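Local coordinates for Phikz039 (PDB 3ZBQ), which is a phage tubulin-like protein (PhuZ) of the tubulin/FtsZ superfamily that binds guanosine-5'-diphosphate, at residues 242-247 and 275-280. Sequence-based numbering, arbitrary orientation.
Sequences IASLYT and QMHFVI
The imidazole of H277 has three polar groups at its edge, S244 OG, Y246 OH and Q275 NE2, all in its plane; its two nitrogens are hydrogen-bonded, whereas Y246 OH sits by CE1 without a hydrogen bond to the ring. S244 OG and H277 ND1 share a hydrogen bond of 2.7 Å. Serine suits this place because the two residues form a non-hydrogen-bonded pair with side chains on the same face, where a one-carbon side chain is long enough to put OG on ND1. On the other ring nitrogen, Q275 NE2 donates to H277 NE2 at 2.8 Å, so both nitrogens are held and the rotation of the imidazole is fixed. Q275 reaches there with CG between its own N and C (chi1 55°) and the chain extended beyond; its OE1 bonds R251. H277 also turns an edge toward the face of Y246 in an offset T-shaped pair, centroids 5.8 Å apart and planes at 75°. I242 CD1 packs on V279 CG2 at 3.7 Å, on the same face and beside H277.

On the other face of the sheet the groups are largely apolar. The F278 ring has A243 O at its edge, 3.4 Å from F278 CD1, and the methyl of A243 lies beside F278 CB. L245 CD1 meets M276 CE at 3.9 Å, the flexible thioether being bent at chi3 to lie alongside.

Between the faces, A243 pairs with F278 and L245 with M276 through reciprocal N-H...O bonds, while F278 O also accepts from W208 NE1. Strands 239-246 and 275-281 thus form a regular antiparallel pair, with 260-265 on the far side of 239-246, in the C-terminal domain of a tubulin-like fold; the face of M276 and F278 packs on helix 175-192, which probably corresponds to the central helix joining the two domains in tubulin and FtsZ.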
loop_
_atom_site.group_PDB
_atom_site.type_symbol
_atom_site.label_atom_id
_atom_site.label_comp_id
_atom_site.label_asym_id
_atom_site.label_seq_id
_atom_site.Cartn_x
_atom_site.Cartn_y
_atom_site.Cartn_z
ATOM N N ILE A 242 13.811 12.310 6.180
ATOM C CA ILE A 242 13.053 12.270 7.422
ATOM C C ILE A 242 12.233 13.531 7.623
ATOM O O ILE A 242 12.729 14.651 7.423
ATOM C CB ILE A 242 13.956 12.002 8.654
ATOM C CG1 ILE A 242 13.107 11.930 9.921
ATOM C CG2 ILE A 242 15.027 13.083 8.799
ATOM C CD1 ILE A 242 13.866 11.436 11.148
ATOM N N ALA A 243 10.972 13.344 8.003
ATOM C CA ALA A 243 10.119 14.447 8.441
ATOM C C ALA A 243 9.800 14.265 9.918
ATOM O O ALA A 243 9.296 13.225 10.319
ATOM C CB ALA A 243 8.836 14.491 7.641
ATOM N N SER A 244 10.070 15.287 10.721
ATOM C CA SER A 244 9.854 15.179 12.158
ATOM C C SER A 244 8.885 16.246 12.666
ATOM O O SER A 244 8.948 17.402 12.248
ATOM C CB SER A 244 11.184 15.284 12.909
ATOM O OG SER A 244 12.088 14.260 12.531
ATOM N N LEU A 245 7.996 15.848 13.576
ATOM C CA LEU A 245 7.135 16.789 14.286
ATOM C C LEU A 245 7.482 16.816 15.768
ATOM O O LEU A 245 7.629 15.765 16.385
ATOM C CB LEU A 245 5.670 16.391 14.133
ATOM C CG LEU A 245 5.078 16.551 12.738
ATOM C CD1 LEU A 245 3.632 16.046 12.697
ATOM C CD2 LEU A 245 5.132 18.008 12.345
ATOM N N TYR A 246 7.607 18.017 16.331
ATOM C CA TYR A 246 7.820 18.184 17.767
ATOM C C TYR A 246 6.740 19.101 18.332
ATOM O O TYR A 246 6.330 20.056 17.668
ATOM C CB TYR A 246 9.192 18.810 18.031
ATOM C CG TYR A 246 10.340 18.051 17.412
ATOM C CD1 TYR A 246 10.731 18.298 16.096
ATOM C CD2 TYR A 246 11.034 17.092 18.138
ATOM C CE1 TYR A 246 11.781 17.603 15.520
ATOM C CE2 TYR A 246 12.085 16.395 17.574
ATOM C CZ TYR A 246 12.451 16.652 16.265
ATOM O OH TYR A 246 13.496 15.958 15.704
ATOM N N THR A 247 6.265 18.815 19.543
ATOM C CA THR A 247 5.375 19.757 20.219
ATOM C C THR A 247 6.212 20.780 20.974
ATOM O O THR A 247 5.734 21.863 21.304
ATOM C CB THR A 247 4.405 19.074 21.178
ATOM O OG1 THR A 247 5.097 18.069 21.933
ATOM C CG2 THR A 247 3.239 18.439 20.401
ATOM N N GLN A 275 7.084 13.643 20.141
ATOM C CA GLN A 275 7.571 13.753 18.773
ATOM C C GLN A 275 7.138 12.574 17.898
ATOM O O GLN A 275 6.852 11.481 18.400
ATOM C CB GLN A 275 9.095 13.909 18.775
ATOM C CG GLN A 275 9.824 12.811 19.529
ATOM C CD GLN A 275 11.257 13.180 19.821
ATOM O OE1 GLN A 275 11.531 14.001 20.701
ATOM N NE2 GLN A 275 12.183 12.586 19.079
ATOM N N MET A 276 7.060 12.815 16.591
ATOM C CA MET A 276 6.791 11.750 15.627
ATOM C C MET A 276 7.757 11.900 14.468
ATOM O O MET A 276 8.058 13.020 14.052
ATOM C CB MET A 276 5.361 11.828 15.085
ATOM C CG MET A 276 4.275 11.363 16.028
ATOM S SD MET A 276 2.720 11.118 15.135
ATOM C CE MET A 276 2.416 12.755 14.488
ATOM N N HIS A 277 8.232 10.779 13.940
ATOM C CA HIS A 277 9.178 10.807 12.837
ATOM C C HIS A 277 8.700 9.936 11.701
ATOM O O HIS A 277 8.198 8.830 11.908
ATOM C CB HIS A 277 10.559 10.341 13.293
ATOM C CG HIS A 277 11.071 11.087 14.482
ATOM N ND1 HIS A 277 11.616 12.349 14.384
ATOM C CD2 HIS A 277 11.076 10.771 15.799
ATOM C CE1 HIS A 277 11.955 12.771 15.591
ATOM N NE2 HIS A 277 11.644 11.830 16.464
ATOM N N PHE A 278 8.863 10.442 10.489
ATOM C CA PHE A 278 8.407 9.722 9.322
ATOM C C PHE A 278 9.647 9.490 8.491
ATOM O O PHE A 278 10.114 10.388 7.798
ATOM C CB PHE A 278 7.344 10.550 8.605
ATOM C CG PHE A 278 6.132 10.819 9.461
ATOM C CD1 PHE A 278 6.141 11.848 10.402
ATOM C CD2 PHE A 278 4.996 10.022 9.350
ATOM C CE1 PHE A 278 5.024 12.091 11.213
ATOM C CE2 PHE A 278 3.879 10.258 10.164
ATOM C CZ PHE A 278 3.896 11.289 11.089
ATOM N N VAL A 279 10.207 8.289 8.614
ATOM C CA VAL A 279 11.560 8.033 8.133
ATOM C C VAL A 279 11.531 7.175 6.891
ATOM O O VAL A 279 11.035 6.055 6.932
ATOM C CB VAL A 279 12.416 7.315 9.199
ATOM C CG1 VAL A 279 13.867 7.211 8.723
ATOM C CG2 VAL A 279 12.355 8.063 10.521
ATOM N N ILE A 280 12.072 7.702 5.796
ATOM C CA ILE A 280 12.143 6.964 4.538
ATOM C C ILE A 280 13.552 6.397 4.351
ATOM O O ILE A 280 14.533 7.129 4.415
ATOM C CB ILE A 280 11.786 7.868 3.329
ATOM C CG1 ILE A 280 10.340 8.364 3.434
ATOM C CG2 ILE A 280 11.965 7.128 2.013
ATOM C CD1 ILE A 280 9.955 9.381 2.362
#